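Local coordinates for protein putative acetyltransferase (Clostridium difficile, PDB 3DSB) that probably transfers acyl groups as a member of the GNAT acetyltransferase family, though its own substrate is not established, at residues Ala28-Gly33 with Glu95-Gly100; Asp18-Phe23 with Gly55-Tyr60. All blocks are in the same frame, centred on the assembly; numbering follows the deposited sequence.

Interaction 1: residues Ala28-Gly33 with Glu95-Gly100; sequences AKETEG and EYRRKG. With SO4 (sulfate ion), chain C.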
# COMPACT_ATOMS: atom_id res chain seq x y z
N ALA A 28 1.84 -12.58 14.79
CA ALA A 28 0.74 -11.69 15.16
C ALA A 28 0.52 -11.85 16.64
O ALA A 28 0.27 -10.84 17.37
CB ALA A 28 -0.49 -12.06 14.36
N LYS A 29 0.66 -13.08 17.14
CA LYS A 29 0.53 -13.24 18.60
C LYS A 29 1.66 -12.52 19.32
O LYS A 29 1.42 -11.74 20.27
CB LYS A 29 0.47 -14.70 19.00
CG LYS A 29 0.34 -14.90 20.53
CD LYS A 29 -1.00 -14.40 21.09
CE LYS A 29 -1.08 -14.61 22.63
NZ LYS A 29 -2.09 -13.75 23.39
N GLU A 30 2.90 -12.76 18.89
CA GLU A 30 4.05 -12.22 19.64
C GLU A 30 4.19 -10.69 19.59
O GLU A 30 4.62 -10.09 20.60
CB GLU A 30 5.36 -12.91 19.16
CG GLU A 30 5.41 -14.46 19.26
CD GLU A 30 6.65 -15.10 18.52
OE1 GLU A 30 6.65 -16.33 18.21
OE2 GLU A 30 7.61 -14.33 18.27
N THR A 31 3.82 -10.05 18.47
CA THR A 31 4.07 -8.60 18.20
C THR A 31 2.89 -7.60 18.20
O THR A 31 3.11 -6.36 18.27
CB THR A 31 4.83 -8.33 16.87
OG1 THR A 31 3.96 -8.50 15.74
CG2 THR A 31 6.06 -9.21 16.74
N GLU A 32 1.67 -8.11 18.08
CA GLU A 32 0.45 -7.29 18.06
C GLU A 32 -0.57 -7.85 19.06
O GLU A 32 -1.71 -7.37 19.15
CB GLU A 32 -0.16 -7.23 16.66
CG GLU A 32 0.63 -6.36 15.70
CD GLU A 32 0.02 -6.23 14.33
OE1 GLU A 32 -1.23 -6.23 14.20
OE2 GLU A 32 0.80 -6.09 13.36
N GLY A 33 -0.18 -8.87 19.81
CA GLY A 33 -1.13 -9.51 20.71
C GLY A 33 -2.40 -10.08 20.07
O GLY A 33 -3.44 -10.11 20.73
N GLU A 95 14.03 -20.92 17.25
CA GLU A 95 15.24 -21.74 17.38
C GLU A 95 16.40 -21.19 16.54
O GLU A 95 17.53 -21.74 16.59
CB GLU A 95 14.94 -23.15 16.93
CG GLU A 95 13.94 -23.92 17.78
CD GLU A 95 13.80 -25.35 17.28
OE1 GLU A 95 14.78 -26.12 17.39
OE2 GLU A 95 12.72 -25.71 16.76
N TYR A 96 16.13 -20.13 15.76
CA TYR A 96 17.13 -19.58 14.84
C TYR A 96 17.40 -18.09 15.08
O TYR A 96 18.02 -17.44 14.26
CB TYR A 96 16.72 -19.86 13.38
CG TYR A 96 16.76 -21.34 13.09
CD1 TYR A 96 17.92 -21.94 12.58
CD2 TYR A 96 15.67 -22.17 13.38
CE1 TYR A 96 17.96 -23.30 12.33
CE2 TYR A 96 15.70 -23.54 13.14
CZ TYR A 96 16.89 -24.09 12.63
OH TYR A 96 16.99 -25.45 12.40
N ARG A 97 16.95 -17.58 16.22
CA ARG A 97 17.12 -16.17 16.56
C ARG A 97 18.51 -15.86 17.12
O ARG A 97 19.25 -16.77 17.49
CB ARG A 97 16.04 -15.74 17.53
CG ARG A 97 14.70 -15.64 16.84
CD ARG A 97 13.60 -15.25 17.81
NE ARG A 97 12.29 -15.40 17.18
CZ ARG A 97 11.15 -15.03 17.76
NH1 ARG A 97 11.14 -14.47 18.98
NH2 ARG A 97 10.01 -15.21 17.10
N ARG A 98 18.85 -14.57 17.16
CA ARG A 98 20.14 -14.08 17.66
C ARG A 98 21.31 -14.52 16.77
O ARG A 98 22.47 -14.62 17.23
CB ARG A 98 20.34 -14.45 19.16
CG ARG A 98 19.25 -13.83 20.09
CD ARG A 98 19.33 -14.38 21.53
NE ARG A 98 19.28 -15.85 21.58
CZ ARG A 98 18.19 -16.61 21.44
NH1 ARG A 98 16.97 -16.07 21.26
NH2 ARG A 98 18.31 -17.93 21.51
N LYS A 99 21.00 -14.73 15.47
CA LYS A 99 21.99 -15.13 14.49
C LYS A 99 22.04 -14.19 13.28
O LYS A 99 22.70 -14.47 12.29
CB LYS A 99 21.73 -16.57 14.01
CG LYS A 99 21.84 -17.65 15.11
CD LYS A 99 23.30 -17.89 15.55
CE LYS A 99 23.32 -19.09 16.51
NZ LYS A 99 24.69 -19.34 16.98
N GLY A 100 21.33 -13.06 13.39
CA GLY A 100 21.36 -12.01 12.36
C GLY A 100 20.37 -12.18 11.21
O GLY A 100 20.43 -11.45 10.22
S SO4 C . 16.86 -11.93 14.99
O1 SO4 C . 17.09 -12.64 13.74
O2 SO4 C . 15.47 -11.42 14.93
O3 SO4 C . 16.97 -12.76 16.18
O4 SO4 C . 17.71 -10.75 15.03
O HOH W 1 8.87 -13.04 20.09
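In both Glu30 and Arg97, CG stands anti to the carbonyl carbon and beside the backbone N (chi1 -57° and -73°). Each chain then runs out extended, and the two meet from opposite directions. Only their charged ends touch. NH2 of Arg97 donates to OE2 of Glu30 at 2.8 Å in an almost straight salt-bridge hydrogen bond. OE2 uses its syn lone pair and lies in the guanidinium plane of Arg97. The carboxylate is turned 58° against that plane. The direct bond is single, because OE1 of Glu30 is taken by Tyr91 OH, outside the segments. A water bridges the same two groups: it donates to OE2 of Glu30 at 2.6 Å and accepts from NH1 of Arg97 at 2.9 Å. The carbonyl O of Val92 takes NE of Arg97. Both flat groups are thus held in place although the contact lies at the surface. A sulfate sits at the other end of Arg97, beside its CB. There the backbone N of Arg98 donates to sulfate O3 at 2.8 Å; Phe102 N also binds this ion. The sequence from Arg97 to Gly100 fits the Arg-x-x-Gly part of the GNAT signature, and the sulfate may mark where a cofactor pyrophosphate would bind. Gly100 is the N-cap of helix 101-115. The salt bridge ties the C-terminal part of helix 17-32 to the loop between strand 82-92 and helix 101-115.

Interaction 2: residues Asp18-Phe23 with Gly55-Tyr60; sequences DTIAKF and GKYHVY
The hydroxyl OH of Tyr57 is hydrogen-bonded to OD2 of Asp78 in the second subunit, and the ring behind it carries Ile20 on one face. This bond pins the far end of the ring at the subunit interface. Across the contact itself everything is apolar. CG2 of Ile20 sits over the Tyr57 ring, 3.9 Å from its centroid and 23° off the normal, a CH-pi contact. The methyl is displaced toward the rim, and its nearest ring atom is Tyr57 CE1 at 3.6 Å from Ile20 CG2. The other branch of Ile20 reaches the strand differently. CG1 is anti to the carbonyl carbon (chi1 -70°) and the chain continues extended, which brings CD1 to both Tyr57 and Val59. There Ile20 CD1 lies 4.1 Å from Tyr57 CG, and Ile20 CD1 is equally far from CG1 of Val59. Ile20 and Val59 meet at about a right angle. The CB bonds of Tyr57 and Val59 point toward the helix, that of His58 away from it. His58 packs on Ile109 of helix 101-115. Val45 of helix 38-50 touches both Ile20 and Tyr57, and Leu48 and Leu49 of the same helix also touch the Tyr57 side chain. All three touching residues are buried. Helices 17-32 and 38-50 cover one face of the sheet and helix 101-115 the other, the layered alpha/beta arrangement of the GNAT fold.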
# COMPACT_ATOMS: atom_id res chain seq x y z
N ASP A 18 2.16 -23.97 4.59
CA ASP A 18 1.85 -24.26 5.98
C ASP A 18 2.82 -23.58 6.93
O ASP A 18 2.42 -23.05 7.98
CB ASP A 18 1.85 -25.77 6.24
CG ASP A 18 0.65 -26.47 5.64
OD1 ASP A 18 -0.23 -25.79 5.07
OD2 ASP A 18 0.60 -27.72 5.73
N THR A 19 4.10 -23.57 6.56
CA THR A 19 5.12 -22.93 7.41
C THR A 19 4.92 -21.41 7.46
O THR A 19 5.00 -20.80 8.52
CB THR A 19 6.50 -23.28 6.90
OG1 THR A 19 6.63 -24.71 6.96
CG2 THR A 19 7.58 -22.65 7.77
N ILE A 20 4.67 -20.78 6.31
CA ILE A 20 4.45 -19.32 6.30
C ILE A 20 3.20 -18.94 7.10
O ILE A 20 3.20 -17.92 7.82
CB ILE A 20 4.38 -18.80 4.85
CG1 ILE A 20 5.79 -18.89 4.22
CG2 ILE A 20 3.87 -17.38 4.79
CD1 ILE A 20 5.82 -18.63 2.72
N ALA A 21 2.15 -19.75 7.00
CA ALA A 21 0.95 -19.47 7.77
C ALA A 21 1.29 -19.62 9.28
O ALA A 21 0.94 -18.74 10.08
CB ALA A 21 -0.22 -20.39 7.33
N LYS A 22 2.00 -20.69 9.67
CA LYS A 22 2.35 -20.84 11.08
C LYS A 22 3.20 -19.64 11.56
O LYS A 22 2.98 -19.10 12.64
CB LYS A 22 3.10 -22.17 11.29
CG LYS A 22 3.71 -22.35 12.66
CD LYS A 22 4.46 -23.68 12.74
CE LYS A 22 5.76 -23.60 11.96
NZ LYS A 22 6.60 -24.81 12.28
N PHE A 23 4.17 -19.22 10.75
CA PHE A 23 5.02 -18.11 11.14
C PHE A 23 4.20 -16.83 11.33
O PHE A 23 4.43 -16.04 12.27
CB PHE A 23 6.07 -17.82 10.07
CG PHE A 23 7.24 -18.77 10.04
CD1 PHE A 23 7.37 -19.79 10.97
CD2 PHE A 23 8.24 -18.58 9.08
CE1 PHE A 23 8.51 -20.65 10.94
CE2 PHE A 23 9.35 -19.43 9.02
CZ PHE A 23 9.48 -20.45 9.96
N GLY A 55 2.23 -9.10 -4.27
CA GLY A 55 3.34 -9.02 -3.31
C GLY A 55 4.15 -10.30 -3.36
O GLY A 55 3.88 -11.20 -4.19
N LYS A 56 5.15 -10.39 -2.51
CA LYS A 56 6.05 -11.54 -2.49
C LYS A 56 6.49 -11.90 -1.08
O LYS A 56 6.79 -11.01 -0.26
CB LYS A 56 7.33 -11.24 -3.29
CG LYS A 56 7.16 -10.81 -4.72
CD LYS A 56 6.85 -11.94 -5.67
CE LYS A 56 6.97 -11.39 -7.10
NZ LYS A 56 6.28 -10.02 -7.24
N TYR A 57 6.54 -13.21 -0.79
CA TYR A 57 7.28 -13.74 0.34
C TYR A 57 8.64 -14.18 -0.12
O TYR A 57 8.79 -14.79 -1.20
CB TYR A 57 6.61 -14.97 0.93
CG TYR A 57 5.24 -14.77 1.49
CD1 TYR A 57 5.06 -14.27 2.76
CD2 TYR A 57 4.12 -15.24 0.80
CE1 TYR A 57 3.75 -14.14 3.31
CE2 TYR A 57 2.85 -15.11 1.30
CZ TYR A 57 2.67 -14.57 2.57
OH TYR A 57 1.37 -14.47 3.03
N HIS A 58 9.64 -13.91 0.73
CA HIS A 58 10.94 -14.56 0.63
C HIS A 58 11.16 -15.31 1.93
O HIS A 58 10.75 -14.84 3.02
CB HIS A 58 12.08 -13.55 0.42
CG HIS A 58 12.07 -12.90 -0.93
ND1 HIS A 58 11.21 -11.86 -1.23
CD2 HIS A 58 12.76 -13.16 -2.07
CE1 HIS A 58 11.39 -11.50 -2.49
NE2 HIS A 58 12.32 -12.28 -3.02
N VAL A 59 11.83 -16.45 1.83
CA VAL A 59 12.12 -17.26 3.00
C VAL A 59 13.63 -17.50 3.08
O VAL A 59 14.34 -17.55 2.05
CB VAL A 59 11.38 -18.63 2.93
CG1 VAL A 59 9.89 -18.42 3.14
CG2 VAL A 59 11.65 -19.38 1.59
N TYR A 60 14.07 -17.59 4.33
CA TYR A 60 15.46 -17.93 4.67
C TYR A 60 15.49 -19.43 4.98
O TYR A 60 14.71 -19.90 5.79
CB TYR A 60 15.89 -17.10 5.87
CG TYR A 60 17.35 -17.14 6.22
CD1 TYR A 60 18.19 -16.06 5.91
CD2 TYR A 60 17.88 -18.21 6.93
CE1 TYR A 60 19.55 -16.08 6.26
CE2 TYR A 60 19.20 -18.23 7.30
CZ TYR A 60 20.02 -17.16 6.97
OH TYR A 60 21.34 -17.21 7.35

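Overall arrangement
Both interactions use helix 17-32, interaction 2 near its start and interaction 1 near its end. Their centres are 14 Å apart, and their nearest atoms stay about 5 Å apart without touching. Along the chain the segments alternate: 18-23, 28-33, 55-60, 95-100. The contacts cross along the chain, and all four segments belong to the GNAT domain. Interaction 2 is a buried apolar seat on strand 56-62, whereas interaction 1 is a polar tie at the surface. One helix thus links the sheet core to the probable cofactor-binding loop, while Glu32, in segment 28-33, touches a bound trimethyl glycine.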